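Local coordinates for protein PfhB2 (Pasteurella multocida, PDB 6U8T) that is a toxin whose YopT domain belongs to the clan CA cysteine proteases and probably cleaves target proteins, at residues I46-S51 with N59-G64; Q93-T98 with A149-I154; T41-I46 with K79-E84. The protein carries 1 engineered substitution. All blocks are in the same frame, centred on the assembly; numbering follows the deposited sequence.

Overall arrangement
The chain enters the region along helix 20-51, which supplies the first segment of contact 3 and then that of contact 1. Ile-46 is common to both. The loop at 59-64 comes back to the end of the helix and closes contact 1, a short excursion. Helix 72-87 then closes contact 3, so contact 1 is nested inside the loop of contact 3. Contact 2 follows in series. It opens on helix 91-104 and closes on strand 147-155. Together the contacts gather three helices, a loop and a strand. Ile-46 also packs on Ala-149 and Lys-151, joining helix 20-51 to the strand. All three contacts touch the second subunit.

Contact 1. Residues I46-S51 with N59-G64; sequences IANKVS and NTMYEG
The side-chain amides of Asn-48 and Asn-59 run past each other in opposite directions, their planes 28° apart. Beside the Asn-48 amide lies the chain of Met-61, a selenomethionine, with its CG 3.9 Å from Asn-48 CG. This is a helix-to-loop contact at the surface. The C-terminal part of helix 20-51 meets the irregular chain that leads toward helix 72-87. Asn-48 extends toward the loop with CG anti to its own N. Asn-59 turns its amide back to the helix. Its ND2 gives a weak bond to Asn-48 O, 3.3 Å long and bent to 139°. Ser-51 OG makes a second weak bond to the same carbonyl O, so two side chains share one backbone acceptor. Further along, Met-61 packs on Thr-41 and His-44 of the same helix, while Tyr-62 OH bonds to Glu-181 of the second subunit. The loop therefore joins the helix to the dimer interface. Thr-60 shapes its bend through an ST turn: Tyr-62 N donates to Thr-60 OG1 at 2.9 Å, nearly straight at 165°.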
loop_
_atom_site.group_PDB
_atom_site.type_symbol
_atom_site.label_atom_id
_atom_site.label_comp_id
_atom_site.label_asym_id
_atom_site.label_seq_id
_atom_site.Cartn_x
_atom_site.Cartn_y
_atom_site.Cartn_z
ATOM N N ILE C 46 -1.644 -24.159 -6.757
ATOM C CA ILE C 46 -0.397 -24.952 -6.589
ATOM C C ILE C 46 -0.782 -26.427 -6.368
ATOM O O ILE C 46 -0.255 -27.279 -7.089
ATOM C CB ILE C 46 0.497 -24.377 -5.477
ATOM C CG1 ILE C 46 1.084 -23.043 -5.908
ATOM C CG2 ILE C 46 1.589 -25.347 -5.114
ATOM C CD1 ILE C 46 1.865 -22.346 -4.812
ATOM N N ALA C 47 -1.698 -26.705 -5.439
ATOM C CA ALA C 47 -2.196 -28.075 -5.145
ATOM C C ALA C 47 -2.760 -28.716 -6.404
ATOM O O ALA C 47 -2.561 -29.900 -6.593
ATOM C CB ALA C 47 -3.224 -28.080 -4.046
ATOM N N ASN C 48 -3.454 -27.955 -7.232
ATOM C CA ASN C 48 -4.088 -28.474 -8.469
ATOM C C ASN C 48 -2.986 -28.858 -9.462
ATOM O O ASN C 48 -3.076 -29.945 -10.042
ATOM C CB ASN C 48 -5.089 -27.472 -9.028
ATOM C CG ASN C 48 -5.779 -27.986 -10.273
ATOM O OD1 ASN C 48 -6.871 -28.532 -10.150
ATOM N ND2 ASN C 48 -5.177 -27.809 -11.447
ATOM N N LYS C 49 -1.960 -28.035 -9.638
ATOM C CA LYS C 49 -0.885 -28.271 -10.635
ATOM C C LYS C 49 0.013 -29.438 -10.222
ATOM O O LYS C 49 0.464 -30.165 -11.094
ATOM C CB LYS C 49 -0.065 -27.008 -10.823
ATOM C CG LYS C 49 -0.795 -25.911 -11.563
ATOM C CD LYS C 49 -1.248 -26.286 -12.939
ATOM C CE LYS C 49 -1.613 -25.065 -13.742
ATOM N NZ LYS C 49 -1.557 -25.375 -15.184
ATOM N N VAL C 50 0.238 -29.624 -8.940
ATOM C CA VAL C 50 1.191 -30.636 -8.400
ATOM C C VAL C 50 0.462 -31.976 -8.344
ATOM O O VAL C 50 1.069 -32.962 -8.682
ATOM C CB VAL C 50 1.703 -30.154 -7.033
ATOM C CG1 VAL C 50 2.229 -31.274 -6.160
ATOM C CG2 VAL C 50 2.708 -29.020 -7.183
ATOM N N SER C 51 -0.819 -31.982 -7.988
ATOM C CA SER C 51 -1.664 -33.192 -7.931
ATOM C C SER C 51 -1.954 -33.701 -9.344
ATOM O O SER C 51 -2.321 -34.857 -9.416
ATOM C CB SER C 51 -2.950 -32.941 -7.206
ATOM O OG SER C 51 -3.976 -32.595 -8.130
ATOM N N ASN C 59 -8.660 -32.255 -14.163
ATOM C CA ASN C 59 -8.874 -31.692 -12.803
ATOM C C ASN C 59 -8.628 -30.180 -12.852
ATOM O O ASN C 59 -7.770 -29.692 -12.108
ATOM C CB ASN C 59 -8.021 -32.382 -11.717
ATOM C CG ASN C 59 -6.516 -32.199 -11.876
ATOM O OD1 ASN C 59 -5.942 -32.651 -12.871
ATOM N ND2 ASN C 59 -5.858 -31.560 -10.910
ATOM N N THR C 60 -9.316 -29.456 -13.720
ATOM C CA THR C 60 -9.174 -27.977 -13.821
ATOM C C THR C 60 -9.927 -27.340 -12.649
ATOM O O THR C 60 -10.826 -27.957 -12.087
ATOM C CB THR C 60 -9.590 -27.505 -15.215
ATOM O OG1 THR C 60 -9.470 -26.093 -15.085
ATOM C CG2 THR C 60 -10.977 -27.923 -15.635
HETATM N N MSE C 61 -9.514 -26.142 -12.219
HETATM C CA MSE C 61 -10.331 -25.360 -11.299
HETATM C C MSE C 61 -11.255 -24.406 -12.055
HETATM O O MSE C 61 -12.079 -23.729 -11.433
HETATM C CB MSE C 61 -9.522 -24.439 -10.391
HETATM C CG MSE C 61 -8.264 -24.983 -9.785
HETATM SE SE MSE C 61 -7.623 -23.549 -8.577
HETATM C CE MSE C 61 -7.602 -21.754 -9.337
ATOM N N TYR C 62 -11.129 -24.380 -13.388
ATOM C CA TYR C 62 -11.839 -23.454 -14.249
ATOM C C TYR C 62 -13.156 -24.069 -14.721
ATOM O O TYR C 62 -13.149 -25.233 -15.136
ATOM C CB TYR C 62 -10.923 -23.029 -15.404
ATOM C CG TYR C 62 -9.585 -22.482 -14.935
ATOM C CD1 TYR C 62 -9.504 -21.551 -13.899
ATOM C CD2 TYR C 62 -8.394 -22.904 -15.515
ATOM C CE1 TYR C 62 -8.287 -21.039 -13.483
ATOM C CE2 TYR C 62 -7.174 -22.391 -15.125
ATOM C CZ TYR C 62 -7.121 -21.478 -14.088
ATOM O OH TYR C 62 -5.941 -21.014 -13.625
ATOM N N GLU C 63 -14.242 -23.293 -14.640
ATOM C CA GLU C 63 -15.611 -23.697 -15.071
ATOM C C GLU C 63 -15.618 -23.844 -16.599
ATOM O O GLU C 63 -15.368 -22.856 -17.263
ATOM C CB GLU C 63 -16.650 -22.670 -14.580
ATOM C CG GLU C 63 -18.110 -23.142 -14.658
ATOM C CD GLU C 63 -18.335 -24.609 -14.338
ATOM O OE1 GLU C 63 -18.017 -25.038 -13.208
ATOM O OE2 GLU C 63 -18.802 -25.348 -15.241
ATOM N N GLY C 64 -15.890 -25.045 -17.118
ATOM C CA GLY C 64 -15.917 -25.355 -18.562
ATOM C C GLY C 64 -16.863 -24.454 -19.327
ATOM O O GLY C 64 -16.505 -24.022 -20.413
#

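Contact 2. Residues Q93-T98 with A149-I154; sequences QQFKLT and AKKISI
Phe-95 and Thr-98 of helix 91-104 meet Lys-151 and Ser-153 of strand 147-155 in a helix-on-sheet packing. The two segments run nearly antiparallel, at 161°, with their axes 12.4 Å apart at the closest. That is a wide spacing, and long side chains bridge it. The apolar part rests on the stem of Lys-151. Its CE lies 3.7 Å from Thr-98 CG2, the methyl that is anti to the threonine N and faces the strand. The Phe-95 ring reaches Ser-153, two residues on from the lysine: its CZ stands 3.7 Å from Ser-153 OG, an oblique approach. The ammonium is also near this ring, with Lys-151 NZ 4.1 Å from Phe-95 CD1.

The charged part depends on a third element, helix 20-51. Its Glu-39, outside both segments, forms a salt bridge with Lys-151 NZ and a hydrogen bond with Thr-98 OG1. This one acidic group thus ties the helix and the strand together, and it probably offsets the charge of the buried lysine. The lysine chain starts out extended and then bends at chi3 and chi4, both 63°, which brings NZ round to its partners.

Residues 149-154 also pair in an antiparallel beta ladder with a strand of the second subunit, so the sheet runs on across the interface. The remaining polar link is a water. It donates to Phe-95 O at 2.7 Å and accepts from Lys-151 NZ at 2.9 Å.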
loop_
_atom_site.group_PDB
_atom_site.type_symbol
_atom_site.label_atom_id
_atom_site.label_comp_id
_atom_site.label_asym_id
_atom_site.label_seq_id
_atom_site.Cartn_x
_atom_site.Cartn_y
_atom_site.Cartn_z
ATOM N N GLN C 93 1.978 -16.766 11.336
ATOM C CA GLN C 93 0.962 -17.837 11.560
ATOM C C GLN C 93 0.094 -18.010 10.319
ATOM O O GLN C 93 -0.245 -19.110 10.042
ATOM C CB GLN C 93 0.134 -17.543 12.804
ATOM C CG GLN C 93 0.985 -17.638 14.056
ATOM C CD GLN C 93 0.194 -17.315 15.287
ATOM O OE1 GLN C 93 -0.018 -18.169 16.140
ATOM N NE2 GLN C 93 -0.259 -16.078 15.356
ATOM N N GLN C 94 -0.240 -16.949 9.615
ATOM C CA GLN C 94 -1.033 -16.988 8.369
ATOM C C GLN C 94 -0.298 -17.869 7.352
ATOM O O GLN C 94 -0.897 -18.836 6.847
ATOM C CB GLN C 94 -1.219 -15.590 7.791
ATOM C CG GLN C 94 -2.162 -14.723 8.596
ATOM C CD GLN C 94 -2.437 -13.407 7.916
ATOM O OE1 GLN C 94 -1.539 -12.737 7.425
ATOM N NE2 GLN C 94 -3.695 -13.031 7.859
ATOM N N PHE C 95 0.969 -17.573 7.089
ATOM C CA PHE C 95 1.780 -18.340 6.100
ATOM C C PHE C 95 1.987 -19.786 6.600
ATOM O O PHE C 95 1.962 -20.717 5.765
ATOM C CB PHE C 95 3.048 -17.555 5.745
ATOM C CG PHE C 95 2.779 -16.283 4.981
ATOM C CD1 PHE C 95 1.981 -16.277 3.837
ATOM C CD2 PHE C 95 3.329 -15.087 5.414
ATOM C CE1 PHE C 95 1.758 -15.104 3.131
ATOM C CE2 PHE C 95 3.113 -13.916 4.691
ATOM C CZ PHE C 95 2.336 -13.924 3.549
ATOM N N LYS C 96 2.109 -19.993 7.912
ATOM C CA LYS C 96 2.205 -21.365 8.489
ATOM C C LYS C 96 0.902 -22.137 8.212
ATOM O O LYS C 96 0.949 -23.371 7.954
ATOM C CB LYS C 96 2.494 -21.315 9.991
ATOM C CG LYS C 96 2.595 -22.657 10.700
ATOM C CD LYS C 96 3.941 -23.319 10.599
ATOM C CE LYS C 96 4.361 -23.844 9.237
ATOM N NZ LYS C 96 3.649 -25.095 8.873
ATOM N N LEU C 97 -0.240 -21.454 8.275
ATOM C CA LEU C 97 -1.559 -22.099 8.090
ATOM C C LEU C 97 -1.670 -22.566 6.629
ATOM O O LEU C 97 -2.109 -23.716 6.415
ATOM C CB LEU C 97 -2.636 -21.102 8.503
ATOM C CG LEU C 97 -4.062 -21.403 8.087
ATOM C CD1 LEU C 97 -4.950 -20.905 9.188
ATOM C CD2 LEU C 97 -4.393 -20.724 6.776
ATOM N N THR C 98 -1.300 -21.714 5.672
ATOM C CA THR C 98 -1.355 -22.026 4.228
ATOM C C THR C 98 -0.427 -23.218 3.944
ATOM O O THR C 98 -0.818 -24.105 3.205
ATOM C CB THR C 98 -0.988 -20.800 3.382
ATOM O OG1 THR C 98 -1.841 -19.706 3.707
ATOM C CG2 THR C 98 -1.132 -21.082 1.910
ATOM N N ALA C 149 7.227 -25.495 -8.210
ATOM C CA ALA C 149 6.079 -24.604 -7.992
ATOM C C ALA C 149 6.470 -23.556 -6.941
ATOM O O ALA C 149 7.239 -23.892 -6.031
ATOM C CB ALA C 149 4.906 -25.450 -7.538
ATOM N N LYS C 150 5.952 -22.325 -7.054
ATOM C CA LYS C 150 6.281 -21.186 -6.156
ATOM C C LYS C 150 4.997 -20.490 -5.712
ATOM O O LYS C 150 4.101 -20.281 -6.571
ATOM C CB LYS C 150 7.211 -20.184 -6.846
ATOM C CG LYS C 150 8.602 -20.714 -7.177
ATOM C CD LYS C 150 8.732 -21.378 -8.533
ATOM C CE LYS C 150 10.096 -22.014 -8.776
ATOM N NZ LYS C 150 11.215 -21.271 -8.122
ATOM N N LYS C 151 4.888 -20.187 -4.419
ATOM C CA LYS C 151 3.961 -19.180 -3.890
ATOM C C LYS C 151 4.767 -17.911 -3.590
ATOM O O LYS C 151 5.703 -17.961 -2.773
ATOM C CB LYS C 151 3.242 -19.710 -2.654
ATOM C CG LYS C 151 2.078 -18.864 -2.147
ATOM C CD LYS C 151 1.154 -19.654 -1.263
ATOM C CE LYS C 151 1.833 -20.142 -0.017
ATOM N NZ LYS C 151 2.276 -19.019 0.827
ATOM N N ILE C 152 4.422 -16.829 -4.273
ATOM C CA ILE C 152 5.187 -15.567 -4.346
ATOM C C ILE C 152 4.410 -14.460 -3.609
ATOM O O ILE C 152 3.301 -14.106 -4.070
ATOM C CB ILE C 152 5.466 -15.223 -5.816
ATOM C CG1 ILE C 152 6.130 -16.380 -6.567
ATOM C CG2 ILE C 152 6.323 -13.972 -5.913
ATOM C CD1 ILE C 152 5.801 -16.432 -8.044
ATOM N N SER C 153 4.938 -13.991 -2.473
ATOM C CA SER C 153 4.395 -12.861 -1.672
ATOM C C SER C 153 5.043 -11.566 -2.133
ATOM O O SER C 153 6.285 -11.545 -2.138
ATOM C CB SER C 153 4.633 -13.034 -0.212
ATOM O OG SER C 153 4.059 -14.237 0.267
ATOM N N ILE C 154 4.252 -10.578 -2.562
ATOM C CA ILE C 154 4.778 -9.248 -2.943
ATOM C C ILE C 154 4.076 -8.187 -2.114
ATOM O O ILE C 154 2.852 -8.294 -1.878
ATOM C CB ILE C 154 4.682 -8.966 -4.445
ATOM C CG1 ILE C 154 3.257 -8.716 -4.903
ATOM C CG2 ILE C 154 5.341 -10.077 -5.255
ATOM C CD1 ILE C 154 3.174 -8.503 -6.391
HETATM O O HOH W 1 2.959 -20.407 3.240
#

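Contact 3. Residues T41-I46 with K79-E84; sequences TCAHWI and KKLQTE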
loop_
_atom_site.group_PDB
_atom_site.type_symbol
_atom_site.label_atom_id
_atom_site.label_comp_id
_atom_site.label_asym_id
_atom_site.label_seq_id
_atom_site.Cartn_x
_atom_site.Cartn_y
_atom_site.Cartn_z
ATOM N N THR C 41 -6.248 -18.732 -3.146
ATOM C CA THR C 41 -6.401 -19.144 -4.556
ATOM C C THR C 41 -5.074 -19.709 -5.081
ATOM O O THR C 41 -5.116 -20.753 -5.709
ATOM C CB THR C 41 -6.831 -18.011 -5.489
ATOM O OG1 THR C 41 -8.033 -17.419 -5.001
ATOM C CG2 THR C 41 -7.028 -18.534 -6.910
ATOM N N CYS C 42 -3.955 -19.037 -4.803
ATOM C CA CYS C 42 -2.614 -19.493 -5.207
ATOM C C CYS C 42 -2.316 -20.855 -4.558
ATOM O O CYS C 42 -1.796 -21.746 -5.271
ATOM C CB CYS C 42 -1.546 -18.454 -4.886
ATOM S SG CYS C 42 -1.600 -17.050 -6.023
ATOM N N ALA C 43 -2.657 -21.043 -3.281
ATOM C CA ALA C 43 -2.491 -22.346 -2.612
ATOM C C ALA C 43 -3.256 -23.400 -3.402
ATOM O O ALA C 43 -2.697 -24.472 -3.675
ATOM C CB ALA C 43 -2.965 -22.293 -1.175
ATOM N N HIS C 44 -4.514 -23.123 -3.748
ATOM C CA HIS C 44 -5.368 -24.125 -4.478
ATOM C C HIS C 44 -4.770 -24.399 -5.850
ATOM O O HIS C 44 -4.704 -25.569 -6.212
ATOM C CB HIS C 44 -6.813 -23.663 -4.564
ATOM C CG HIS C 44 -7.589 -23.895 -3.318
ATOM N ND1 HIS C 44 -7.444 -23.103 -2.172
ATOM C CD2 HIS C 44 -8.575 -24.788 -3.065
ATOM C CE1 HIS C 44 -8.300 -23.529 -1.260
ATOM N NE2 HIS C 44 -8.989 -24.584 -1.791
ATOM N N TRP C 45 -4.370 -23.368 -6.575
ATOM C CA TRP C 45 -3.726 -23.481 -7.894
ATOM C C TRP C 45 -2.467 -24.377 -7.788
ATOM O O TRP C 45 -2.276 -25.240 -8.609
ATOM C CB TRP C 45 -3.380 -22.088 -8.413
ATOM C CG TRP C 45 -2.884 -22.074 -9.827
ATOM C CD1 TRP C 45 -3.637 -21.994 -10.964
ATOM C CD2 TRP C 45 -1.510 -22.108 -10.257
ATOM N NE1 TRP C 45 -2.820 -21.954 -12.065
ATOM C CE2 TRP C 45 -1.520 -22.025 -11.669
ATOM C CE3 TRP C 45 -0.270 -22.173 -9.582
ATOM C CZ2 TRP C 45 -0.352 -21.998 -12.425
ATOM C CZ3 TRP C 45 0.887 -22.131 -10.335
ATOM C CH2 TRP C 45 0.846 -22.063 -11.734
ATOM N N ILE C 46 -1.644 -24.159 -6.757
ATOM C CA ILE C 46 -0.397 -24.952 -6.589
ATOM C C ILE C 46 -0.782 -26.427 -6.368
ATOM O O ILE C 46 -0.255 -27.279 -7.089
ATOM C CB ILE C 46 0.497 -24.377 -5.477
ATOM C CG1 ILE C 46 1.084 -23.043 -5.908
ATOM C CG2 ILE C 46 1.589 -25.347 -5.114
ATOM C CD1 ILE C 46 1.865 -22.346 -4.812
ATOM N N LYS C 79 -12.752 -20.036 -0.214
ATOM C CA LYS C 79 -13.406 -19.202 0.824
ATOM C C LYS C 79 -13.132 -19.800 2.216
ATOM O O LYS C 79 -12.836 -19.003 3.121
ATOM C CB LYS C 79 -14.898 -19.067 0.523
ATOM C CG LYS C 79 -15.208 -17.914 -0.424
ATOM C CD LYS C 79 -16.634 -17.838 -0.888
ATOM C CE LYS C 79 -17.158 -16.417 -0.899
ATOM N NZ LYS C 79 -16.567 -15.671 -2.032
ATOM N N LYS C 80 -13.199 -21.124 2.359
ATOM C CA LYS C 80 -12.889 -21.843 3.626
ATOM C C LYS C 80 -11.462 -21.497 4.083
ATOM O O LYS C 80 -11.296 -21.068 5.243
ATOM C CB LYS C 80 -12.971 -23.362 3.461
ATOM C CG LYS C 80 -14.002 -24.139 4.260
ATOM C CD LYS C 80 -14.115 -25.609 3.719
ATOM C CE LYS C 80 -15.262 -25.873 2.731
ATOM N NZ LYS C 80 -14.863 -26.378 1.377
ATOM N N LEU C 81 -10.458 -21.735 3.226
ATOM C CA LEU C 81 -9.032 -21.485 3.557
ATOM C C LEU C 81 -8.833 -19.988 3.848
ATOM O O LEU C 81 -8.084 -19.637 4.754
ATOM C CB LEU C 81 -8.155 -21.935 2.390
ATOM C CG LEU C 81 -6.655 -21.779 2.606
ATOM C CD1 LEU C 81 -6.254 -22.396 3.952
ATOM C CD2 LEU C 81 -5.856 -22.414 1.465
ATOM N N GLN C 82 -9.452 -19.121 3.052
ATOM C CA GLN C 82 -9.300 -17.663 3.174
ATOM C C GLN C 82 -9.773 -17.226 4.588
ATOM O O GLN C 82 -9.109 -16.441 5.226
ATOM C CB GLN C 82 -10.096 -17.007 2.062
ATOM C CG GLN C 82 -10.107 -15.488 2.154
ATOM C CD GLN C 82 -11.376 -14.937 1.554
ATOM O OE1 GLN C 82 -11.946 -15.511 0.621
ATOM N NE2 GLN C 82 -11.711 -13.730 1.934
ATOM N N THR C 83 -10.913 -17.731 5.043
ATOM C CA THR C 83 -11.484 -17.531 6.395
ATOM C C THR C 83 -10.466 -17.924 7.476
ATOM O O THR C 83 -10.244 -17.108 8.378
ATOM C CB THR C 83 -12.765 -18.355 6.511
ATOM O OG1 THR C 83 -13.648 -17.390 5.962
ATOM C CG2 THR C 83 -13.132 -18.824 7.896
ATOM N N GLU C 84 -9.935 -19.137 7.409
ATOM C CA GLU C 84 -8.897 -19.636 8.344
ATOM C C GLU C 84 -7.686 -18.675 8.323
ATOM O O GLU C 84 -7.251 -18.211 9.406
ATOM C CB GLU C 84 -8.571 -21.087 8.002
ATOM C CG GLU C 84 -9.665 -22.031 8.467
ATOM C CD GLU C 84 -9.740 -23.378 7.778
ATOM O OE1 GLU C 84 -8.827 -23.666 6.954
ATOM O OE2 GLU C 84 -10.730 -24.123 8.040
#
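Ala-43 meets Leu-81 where two helices, 20-51 and 72-87, pack in the buried helical part of the domain. Its CB points toward the second helix and lies 3.9 Å from Leu-81 CD2. The alanine methyl thus touches the CD2 branch of the leucine, an apolar contact.

His-44 comes next. Its side chain leaves the backbone alongside the second helix rather than straight at it, and chi1 of -80° keeps the ring beside its own backbone N and carries it round to the leucine. The ring and the leucine chain pass in opposite directions. His-44 CE1 is 3.8 Å from Leu-81 CD2, and Leu-81 CB sits at the edge of the ring, in its plane, 4.0 Å from His-44 CE1. Two hydrogen bonds should fix the rotation of the imidazole: ND1 to the backbone O of Ser-40, one turn earlier, and NE2 to OG of Ser-77 on helix 72-87. Trp-101 of helix 91-104 meets both Ala-43 and the His-44 ring, so three helices converge here.

Trp-45 stacks on Phe-175 of the second subunit and bonds through NE1 to Glu-181 of that chain, so this helix packs on helix 72-87 on one side and reaches the partner subunit on another. On the second helix, Leu-81 carries the whole contact. Its CG is anti to the backbone N (chi1 -178°), which brings CD2 up to both Ala-43 CB and His-44 CE1.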